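Local coordinates for periplasmic binding protein (Veillonella parvula, PDB 4LJS) that probably captures a small ligand in the periplasm, as relatives do with chelated iron or vitamin B12, and passes it to an ABC importer, at residues 38-43 against 162-167; 28-33 against 136-141; 50-55 against 71-76. One frame throughout, in Å; residues are numbered along the deposited sequence.

Contact 1 of 3, residues 38-43 against 162-167; sequences STYTAV and GRIFNR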
loop_
_atom_site.group_PDB
_atom_site.type_symbol
_atom_site.label_atom_id
_atom_site.label_comp_id
_atom_site.label_asym_id
_atom_site.label_seq_id
_atom_site.Cartn_x
_atom_site.Cartn_y
_atom_site.Cartn_z
ATOM N N SER A 38 -6.806 -4.425 21.416
ATOM C CA SER A 38 -6.121 -5.698 21.561
ATOM C C SER A 38 -4.861 -5.508 22.383
ATOM O O SER A 38 -4.140 -4.523 22.209
ATOM C CB SER A 38 -5.758 -6.261 20.189
ATOM O OG SER A 38 -6.914 -6.350 19.379
ATOM N N THR A 39 -4.601 -6.451 23.280
ATOM C CA THR A 39 -3.411 -6.394 24.116
ATOM C C THR A 39 -2.462 -7.542 23.797
ATOM O O THR A 39 -2.865 -8.700 23.739
ATOM C CB THR A 39 -3.768 -6.404 25.612
ATOM O OG1 THR A 39 -4.465 -5.197 25.939
ATOM C CG2 THR A 39 -2.513 -6.490 26.456
ATOM N N TYR A 40 -1.198 -7.200 23.583
ATOM C CA TYR A 40 -0.174 -8.174 23.236
ATOM C C TYR A 40 0.845 -8.298 24.365
ATOM O O TYR A 40 1.491 -7.314 24.725
ATOM C CB TYR A 40 0.535 -7.737 21.958
ATOM C CG TYR A 40 -0.368 -7.638 20.755
ATOM C CD1 TYR A 40 -1.171 -6.517 20.548
ATOM C CD2 TYR A 40 -0.409 -8.660 19.810
ATOM C CE1 TYR A 40 -1.999 -6.425 19.435
ATOM C CE2 TYR A 40 -1.229 -8.576 18.699
ATOM C CZ TYR A 40 -2.024 -7.464 18.519
ATOM O OH TYR A 40 -2.841 -7.391 17.413
ATOM N N THR A 41 0.986 -9.499 24.925
ATOM C CA THR A 41 1.961 -9.731 25.991
ATOM C C THR A 41 3.253 -10.371 25.472
ATOM O O THR A 41 4.225 -10.522 26.212
ATOM C CB THR A 41 1.384 -10.614 27.117
ATOM O OG1 THR A 41 0.883 -11.838 26.557
ATOM C CG2 THR A 41 0.264 -9.887 27.849
ATOM N N ALA A 42 3.253 -10.748 24.198
ATOM C CA ALA A 42 4.426 -11.342 23.571
ATOM C C ALA A 42 4.359 -11.128 22.064
ATOM O O ALA A 42 3.276 -10.971 21.496
ATOM C CB ALA A 42 4.515 -12.832 23.904
ATOM N N VAL A 43 5.518 -11.111 21.416
ATOM C CA VAL A 43 5.580 -11.000 19.963
ATOM C C VAL A 43 4.923 -12.241 19.356
ATOM O O VAL A 43 5.254 -13.358 19.733
ATOM C CB VAL A 43 7.045 -10.875 19.476
ATOM C CG1 VAL A 43 7.111 -10.817 17.963
ATOM C CG2 VAL A 43 7.708 -9.643 20.090
ATOM N N GLY A 162 5.089 -2.318 14.142
ATOM C CA GLY A 162 6.331 -2.161 14.878
ATOM C C GLY A 162 6.192 -2.440 16.368
ATOM O O GLY A 162 7.023 -3.132 16.955
ATOM N N ARG A 163 5.138 -1.910 16.989
ATOM C CA ARG A 163 4.900 -2.168 18.408
ATOM C C ARG A 163 4.564 -3.641 18.671
ATOM O O ARG A 163 5.041 -4.235 19.640
ATOM C CB ARG A 163 3.782 -1.278 18.960
ATOM C CG ARG A 163 4.076 0.207 18.951
ATOM C CD ARG A 163 2.930 0.988 19.591
ATOM N NE ARG A 163 2.804 0.698 21.019
ATOM C CZ ARG A 163 1.683 0.840 21.722
ATOM N NH1 ARG A 163 0.573 1.262 21.127
ATOM N NH2 ARG A 163 1.668 0.554 23.019
ATOM N N ILE A 164 3.737 -4.223 17.812
ATOM C CA ILE A 164 3.341 -5.618 17.963
ATOM C C ILE A 164 4.554 -6.557 17.900
ATOM O O ILE A 164 4.653 -7.498 18.683
ATOM C CB ILE A 164 2.268 -6.016 16.917
ATOM C CG1 ILE A 164 0.951 -5.286 17.202
ATOM C CG2 ILE A 164 2.037 -7.528 16.907
ATOM C CD1 ILE A 164 -0.152 -5.575 16.186
ATOM N N PHE A 165 5.495 -6.271 17.003
ATOM C CA PHE A 165 6.646 -7.152 16.799
ATOM C C PHE A 165 7.915 -6.737 17.512
ATOM O O PHE A 165 8.991 -7.256 17.208
ATOM C CB PHE A 165 6.923 -7.317 15.307
ATOM C CG PHE A 165 5.893 -8.140 14.609
ATOM C CD1 PHE A 165 5.994 -9.510 14.592
ATOM C CD2 PHE A 165 4.796 -7.543 14.018
ATOM C CE1 PHE A 165 5.034 -10.278 13.968
ATOM C CE2 PHE A 165 3.836 -8.302 13.393
ATOM C CZ PHE A 165 3.950 -9.673 13.371
ATOM N N ASN A 166 7.784 -5.817 18.465
ATOM C CA ASN A 166 8.933 -5.200 19.125
ATOM C C ASN A 166 10.005 -4.713 18.141
ATOM O O ASN A 166 11.200 -4.951 18.336
ATOM C CB ASN A 166 9.551 -6.145 20.161
ATOM C CG ASN A 166 10.447 -5.413 21.142
ATOM O OD1 ASN A 166 10.163 -4.279 21.521
ATOM N ND2 ASN A 166 11.543 -6.049 21.538
ATOM N N ARG A 167 9.567 -4.051 17.074
ATOM C CA ARG A 167 10.483 -3.516 16.071
ATOM C C ARG A 167 10.231 -2.024 15.925
ATOM O O ARG A 167 10.027 -1.515 14.825
ATOM C CB ARG A 167 10.298 -4.224 14.721
ATOM C CG ARG A 167 10.729 -5.692 14.712
ATOM C CD ARG A 167 12.238 -5.853 14.836
ATOM N NE ARG A 167 12.637 -7.249 14.689
ATOM C CZ ARG A 167 13.862 -7.644 14.356
ATOM N NH1 ARG A 167 14.807 -6.740 14.133
ATOM N NH2 ARG A 167 14.142 -8.939 14.239
#
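One face of the Y40 ring is covered by I164, whose CG1 sits 4.0 Å from the ring centroid and 15° off the normal, a CH-pi contact over the face. CD1 of I164 reaches farther along the ring to touch Y40 CZ at 3.5 Å, while CG2 covers the CD2 and CE2 side. The isoleucine can spread this way because CG1 lies anti to its carbonyl carbon (chi1 -68°), bringing both branches of the beta carbon against the ring. The phenyl ring of F165 is met by V43, with CG1 of the valine 3.8 Å from F165 CD1. The other methyl, V43 CG2, packs on CB of N166 at 4.0 Å. N166 is the C-prime residue of a Schellman motif, in which R167 N bonds to G162 O at 2.7 Å; asparagine suits the place because it tolerates positive phi (48°) better than most residues. Branched and aromatic groups of Y40, V43, I164 and F165 make the contact largely apolar, with no hydrogen bond crossing it. Around it, strand 34-40 pairs with strand 19-29, L110 of strand 110-113 touches Y40, I164 and F165, and helix 151-164 ends near the corner where the chain turns at T41.

Contact 2 of 3, residues 28-33 against 136-141; sequences SFVRRG and VYIAES
S28 and I138 join the end of the first strand of a beta hairpin (19-29 and 34-40) to strand 135-138, an outermost strand of the parallel sheet. The touching chains run 82° apart, so a side chain rather than a ladder of backbone bonds makes the link. OG of S28 accepts the backbone N-H of I138 at 3.0 Å, with an angle of 151° at the hydrogen. It stands there because OG lies anti to the S28 nitrogen (chi1 -164°). A water bridges the same pair, 2.9 Å from S28 OG and donating to I138 O at 2.7 Å, so both backbone polar groups of this edge residue have partners. With an alanine here the I138 N-H would probably lose this acceptor, and the water one of its two ties. Serine suits the site by being short enough to bring a hydroxyl right up to the main chain. Beside it, CG2 of I138 presses on F29 O at 3.3 Å, and its CD1 meets V30 CG1 at 4.2 Å. The F29 ring lies near the carboxylate of E140, CE1 to CD 4.3 Å. F36 of strand 34-40 touches S28, V30 and I138, helix 126-130 adds P126 against V30, and Y137 turns to helix 151-164, where its hydroxyl bonds to D160.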
loop_
_atom_site.group_PDB
_atom_site.type_symbol
_atom_site.label_atom_id
_atom_site.label_comp_id
_atom_site.label_asym_id
_atom_site.label_seq_id
_atom_site.Cartn_x
_atom_site.Cartn_y
_atom_site.Cartn_z
ATOM N N SER A 28 -7.458 -0.838 16.718
ATOM C CA SER A 28 -7.763 -1.080 15.314
ATOM C C SER A 28 -9.266 -0.890 15.142
ATOM O O SER A 28 -9.952 -0.502 16.093
ATOM C CB SER A 28 -7.330 -2.491 14.912
ATOM O OG SER A 28 -7.272 -2.652 13.500
ATOM N N PHE A 29 -9.779 -1.142 13.942
ATOM C CA PHE A 29 -11.198 -0.907 13.657
ATOM C C PHE A 29 -11.788 -2.036 12.821
ATOM O O PHE A 29 -11.144 -2.537 11.904
ATOM C CB PHE A 29 -11.393 0.404 12.883
ATOM C CG PHE A 29 -10.803 1.604 13.557
ATOM C CD1 PHE A 29 -9.446 1.880 13.449
ATOM C CD2 PHE A 29 -11.610 2.466 14.294
ATOM C CE1 PHE A 29 -8.898 2.986 14.076
ATOM C CE2 PHE A 29 -11.073 3.573 14.920
ATOM C CZ PHE A 29 -9.711 3.836 14.810
ATOM N N VAL A 30 -13.021 -2.420 13.120
ATOM C CA VAL A 30 -13.717 -3.375 12.276
ATOM C C VAL A 30 -14.478 -2.616 11.194
ATOM O O VAL A 30 -14.671 -3.110 10.086
ATOM C CB VAL A 30 -14.643 -4.303 13.100
ATOM C CG1 VAL A 30 -13.804 -5.210 13.988
ATOM C CG2 VAL A 30 -15.608 -3.496 13.944
ATOM N N ARG A 31 -14.892 -1.399 11.526
ATOM C CA ARG A 31 -15.502 -0.490 10.567
ATOM C C ARG A 31 -15.093 0.937 10.899
ATOM O O ARG A 31 -14.564 1.210 11.979
ATOM C CB ARG A 31 -17.032 -0.608 10.581
ATOM C CG ARG A 31 -17.550 -1.887 9.961
ATOM C CD ARG A 31 -19.059 -1.876 9.763
ATOM N NE ARG A 31 -19.485 -3.078 9.050
ATOM C CZ ARG A 31 -20.712 -3.296 8.586
ATOM N NH1 ARG A 31 -21.675 -2.392 8.753
ATOM N NH2 ARG A 31 -20.975 -4.428 7.949
ATOM N N ARG A 32 -15.335 1.845 9.964
ATOM C CA ARG A 32 -15.078 3.254 10.197
ATOM C C ARG A 32 -15.859 3.692 11.432
ATOM O O ARG A 32 -17.080 3.547 11.489
ATOM C CB ARG A 32 -15.495 4.069 8.974
ATOM C CG ARG A 32 -15.082 5.524 9.000
ATOM C CD ARG A 32 -15.516 6.204 7.708
ATOM N NE ARG A 32 -15.387 7.655 7.768
ATOM C CZ ARG A 32 -16.330 8.468 8.233
ATOM N NH1 ARG A 32 -16.129 9.780 8.250
ATOM N NH2 ARG A 32 -17.473 7.967 8.684
ATOM N N GLY A 33 -15.142 4.180 12.438
ATOM C CA GLY A 33 -15.763 4.656 13.660
ATOM C C GLY A 33 -16.101 3.562 14.656
ATOM O O GLY A 33 -16.752 3.823 15.668
ATOM N N VAL A 136 -6.194 -9.936 16.172
ATOM C CA VAL A 136 -6.474 -9.501 14.804
ATOM C C VAL A 136 -6.072 -8.031 14.661
ATOM O O VAL A 136 -6.370 -7.214 15.530
ATOM C CB VAL A 136 -7.970 -9.661 14.462
ATOM C CG1 VAL A 136 -8.304 -9.023 13.108
ATOM C CG2 VAL A 136 -8.367 -11.138 14.488
ATOM N N TYR A 137 -5.359 -7.711 13.587
ATOM C CA TYR A 137 -5.059 -6.324 13.269
ATOM C C TYR A 137 -5.551 -6.006 11.865
ATOM O O TYR A 137 -5.269 -6.741 10.920
ATOM C CB TYR A 137 -3.565 -6.011 13.400
ATOM C CG TYR A 137 -3.266 -4.560 13.111
ATOM C CD1 TYR A 137 -3.553 -3.577 14.052
ATOM C CD2 TYR A 137 -2.727 -4.163 11.890
ATOM C CE1 TYR A 137 -3.300 -2.239 13.799
ATOM C CE2 TYR A 137 -2.468 -2.814 11.624
ATOM C CZ TYR A 137 -2.759 -1.860 12.583
ATOM O OH TYR A 137 -2.515 -0.522 12.338
ATOM N N ILE A 138 -6.285 -4.905 11.749
ATOM C CA ILE A 138 -6.940 -4.520 10.504
ATOM C C ILE A 138 -6.379 -3.192 9.975
ATOM O O ILE A 138 -6.262 -2.222 10.725
ATOM C CB ILE A 138 -8.465 -4.414 10.735
ATOM C CG1 ILE A 138 -9.031 -5.804 11.043
ATOM C CG2 ILE A 138 -9.171 -3.789 9.533
ATOM C CD1 ILE A 138 -10.464 -5.797 11.541
ATOM N N ALA A 139 -6.016 -3.153 8.693
ATOM C CA ALA A 139 -5.531 -1.911 8.081
ATOM C C ALA A 139 -6.616 -0.836 8.082
ATOM O O ALA A 139 -7.681 -1.020 7.489
ATOM C CB ALA A 139 -5.063 -2.162 6.668
ATOM N N GLU A 140 -6.346 0.288 8.735
ATOM C CA GLU A 140 -7.310 1.384 8.762
ATOM C C GLU A 140 -7.654 1.912 7.359
ATOM O O GLU A 140 -8.780 2.330 7.107
ATOM C CB GLU A 140 -6.817 2.530 9.651
ATOM C CG GLU A 140 -7.840 3.634 9.807
ATOM C CD GLU A 140 -7.290 4.854 10.520
ATOM O OE1 GLU A 140 -6.079 4.870 10.840
ATOM O OE2 GLU A 140 -8.077 5.799 10.755
ATOM N N SER A 141 -6.695 1.878 6.441
ATOM C CA SER A 141 -6.947 2.387 5.093
ATOM C C SER A 141 -7.806 1.451 4.238
ATOM O O SER A 141 -8.124 1.772 3.087
ATOM C CB SER A 141 -5.636 2.680 4.374
ATOM O OG SER A 141 -4.935 1.480 4.111
HETATM O O HOH W 1 -6.215 -0.197 12.477
#

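Contact 3 of 3, residues 50-55 against 71-76; sequences MWQNSI and MGIPDR
The six-membered part of the W51 indole comes up against the backbone of G72, with CZ3 3.5 Å from the glycine CA. Any beta carbon on G72 would run into W51 CE3, and the glycine's positive phi (114°) also disfavours a side chain, so two separate reasons fit glycine to this place. One face of the same indole carries CG of M50, 3.1 Å above the plane and offset toward the rim. The two chains are tied by W51 N donating to M71 O at 2.9 Å; the bond is straight at the hydrogen (163°) and reaches the oxygen almost head-on (C=O...N angle 175°). This accompanies a parallel bridge between M50 and M71, both selenomethionines, whose side chains leave the same face and whose CE methyls meet at 3.5 Å. Such flexible selenoether chains (thioether in methionine) can bend so that their ends meet, and M50 bends at its second and third torsions. Farther along, I55 CD1 packs on I73 CD1 at 3.7 Å. The Q52 side chain crosses that of I73 at about a right angle, while its NE2 bonds to E56 and to the backbone oxygen of Y78. W51 is the N-cap of helix 52-60, and Q52 N donates a hydrogen bond to a water at 2.7 Å; that water donates to G72 O at a longer 3.3 Å. W114 also meets the W51 ring, and a glycerol, probably from the crystallisation liquor, lies about 6 Å from the W51 side chain, consistent with a nearby pocket. The contact is mostly apolar: a straight backbone bond, continuing the pairing of M71 with A49, holds the chains in line, methyl groups and indole fill the interface, and water satisfies an amide at the helix start.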
loop_
_atom_site.group_PDB
_atom_site.type_symbol
_atom_site.label_atom_id
_atom_site.label_comp_id
_atom_site.label_asym_id
_atom_site.label_seq_id
_atom_site.Cartn_x
_atom_site.Cartn_y
_atom_site.Cartn_z
HETATM N N MSE A 50 -2.721 -11.341 5.280
HETATM C CA MSE A 50 -3.479 -11.236 4.037
HETATM C C MSE A 50 -3.137 -9.948 3.296
HETATM O O MSE A 50 -3.162 -8.866 3.878
HETATM C CB MSE A 50 -4.987 -11.307 4.323
HETATM C CG MSE A 50 -5.849 -11.709 3.132
HETATM SE SE MSE A 50 -5.882 -13.637 2.768
HETATM C CE MSE A 50 -5.271 -14.168 4.492
ATOM N N TRP A 51 -2.805 -10.094 2.014
ATOM C CA TRP A 51 -2.515 -8.989 1.095
ATOM C C TRP A 51 -1.142 -8.351 1.294
ATOM O O TRP A 51 -0.548 -8.442 2.374
ATOM C CB TRP A 51 -3.644 -7.942 1.066
ATOM C CG TRP A 51 -5.000 -8.580 1.084
ATOM C CD1 TRP A 51 -5.995 -8.376 2.005
ATOM C CD2 TRP A 51 -5.498 -9.569 0.170
ATOM N NE1 TRP A 51 -7.087 -9.152 1.700
ATOM C CE2 TRP A 51 -6.809 -9.895 0.581
ATOM C CE3 TRP A 51 -4.970 -10.200 -0.965
ATOM C CZ2 TRP A 51 -7.593 -10.836 -0.093
ATOM C CZ3 TRP A 51 -5.752 -11.127 -1.633
ATOM C CH2 TRP A 51 -7.049 -11.437 -1.194
ATOM N N GLN A 52 -0.663 -7.716 0.222
ATOM C CA GLN A 52 0.704 -7.205 0.110
ATOM C C GLN A 52 1.207 -6.361 1.285
ATOM O O GLN A 52 2.307 -6.603 1.789
ATOM C CB GLN A 52 0.867 -6.417 -1.197
ATOM C CG GLN A 52 2.313 -6.154 -1.554
ATOM C CD GLN A 52 2.627 -6.499 -2.993
ATOM O OE1 GLN A 52 1.730 -6.610 -3.830
ATOM N NE2 GLN A 52 3.910 -6.676 -3.288
ATOM N N ASN A 53 0.426 -5.370 1.709
ATOM C CA ASN A 53 0.836 -4.526 2.840
ATOM C C ASN A 53 1.102 -5.314 4.113
ATOM O O ASN A 53 2.062 -5.029 4.819
ATOM C CB ASN A 53 -0.158 -3.390 3.118
ATOM C CG ASN A 53 -1.539 -3.893 3.554
ATOM O OD1 ASN A 53 -1.965 -4.984 3.186
ATOM N ND2 ASN A 53 -2.246 -3.075 4.325
ATOM N N SER A 54 0.263 -6.309 4.399
ATOM C CA SER A 54 0.459 -7.141 5.585
ATOM C C SER A 54 1.782 -7.897 5.479
ATOM O O SER A 54 2.590 -7.894 6.406
ATOM C CB SER A 54 -0.689 -8.141 5.748
ATOM O OG SER A 54 -1.950 -7.513 5.586
ATOM N N ILE A 55 2.001 -8.515 4.322
ATOM C CA ILE A 55 3.154 -9.382 4.105
ATOM C C ILE A 55 4.468 -8.622 4.089
ATOM O O ILE A 55 5.365 -8.917 4.884
ATOM C CB ILE A 55 3.001 -10.182 2.798
ATOM C CG1 ILE A 55 1.703 -11.006 2.846
ATOM C CG2 ILE A 55 4.214 -11.087 2.579
ATOM C CD1 ILE A 55 1.192 -11.439 1.487
HETATM N N MSE A 71 -0.633 -14.547 2.027
HETATM C CA MSE A 71 -1.433 -14.873 0.852
HETATM C C MSE A 71 -1.902 -13.622 0.123
HETATM O O MSE A 71 -2.183 -12.606 0.748
HETATM C CB MSE A 71 -2.628 -15.742 1.258
HETATM C CG MSE A 71 -2.214 -17.036 1.958
HETATM SE SE MSE A 71 -3.706 -18.097 2.660
HETATM C CE MSE A 71 -3.793 -17.288 4.419
ATOM N N GLY A 72 -1.979 -13.693 -1.203
ATOM C CA GLY A 72 -2.545 -12.596 -1.970
ATOM C C GLY A 72 -1.607 -11.844 -2.902
ATOM O O GLY A 72 -2.047 -10.960 -3.633
ATOM N N ILE A 73 -0.319 -12.174 -2.883
ATOM C CA ILE A 73 0.592 -11.641 -3.893
ATOM C C ILE A 73 0.749 -12.658 -5.030
ATOM O O ILE A 73 1.138 -13.799 -4.803
ATOM C CB ILE A 73 1.971 -11.302 -3.300
ATOM C CG1 ILE A 73 1.820 -10.464 -2.033
ATOM C CG2 ILE A 73 2.827 -10.567 -4.320
ATOM C CD1 ILE A 73 3.134 -10.116 -1.375
ATOM N N PRO A 74 0.446 -12.242 -6.267
ATOM C CA PRO A 74 0.428 -13.158 -7.410
ATOM C C PRO A 74 1.783 -13.769 -7.748
ATOM O O PRO A 74 1.814 -14.841 -8.338
ATOM C CB PRO A 74 -0.033 -12.268 -8.574
ATOM C CG PRO A 74 -0.680 -11.100 -7.935
ATOM C CD PRO A 74 0.034 -10.880 -6.647
ATOM N N ASP A 75 2.873 -13.097 -7.401
ATOM C CA ASP A 75 4.208 -13.575 -7.750
ATOM C C ASP A 75 5.290 -12.832 -6.964
ATOM O O ASP A 75 5.098 -11.688 -6.570
ATOM C CB ASP A 75 4.456 -13.389 -9.243
ATOM C CG ASP A 75 5.777 -13.966 -9.681
ATOM O OD1 ASP A 75 6.153 -15.037 -9.158
ATOM O OD2 ASP A 75 6.442 -13.350 -10.535
ATOM N N ARG A 76 6.429 -13.484 -6.757
ATOM C CA ARG A 76 7.557 -12.878 -6.045
ATOM C C ARG A 76 8.091 -11.598 -6.700
ATOM O O ARG A 76 8.640 -10.735 -6.015
ATOM C CB ARG A 76 8.691 -13.903 -5.869
ATOM C CG ARG A 76 9.287 -14.416 -7.179
ATOM C CD ARG A 76 10.213 -15.602 -6.955
ATOM N NE ARG A 76 11.236 -15.363 -5.934
ATOM C CZ ARG A 76 12.391 -14.735 -6.154
ATOM N NH1 ARG A 76 12.677 -14.258 -7.361
ATOM N NH2 ARG A 76 13.263 -14.578 -5.163
HETATM O O HOH W 2 -1.925 -8.032 -2.195
#

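Contacts 1 and 2 touch, their centres about 17 Å apart, and share the hairpin of strands 19-29 and 34-40, which packs beside strand 135-138 and the end of helix 151-164. Their segments alternate along the chain, while contact 3 is nested inside the loops both close. It lies about 21 Å from contact 1 and 18 Å from contact 2, centre to centre, and touches contact 2 through A139 CB and N53 ND2. Contacts 2 and 3 involve the two outermost strands of the four-stranded parallel sheet, 135-138 and 67-71. Together the three tie the N-terminal hairpin and the sheet's strand-end loops into one lobe, as in two-lobed binding proteins.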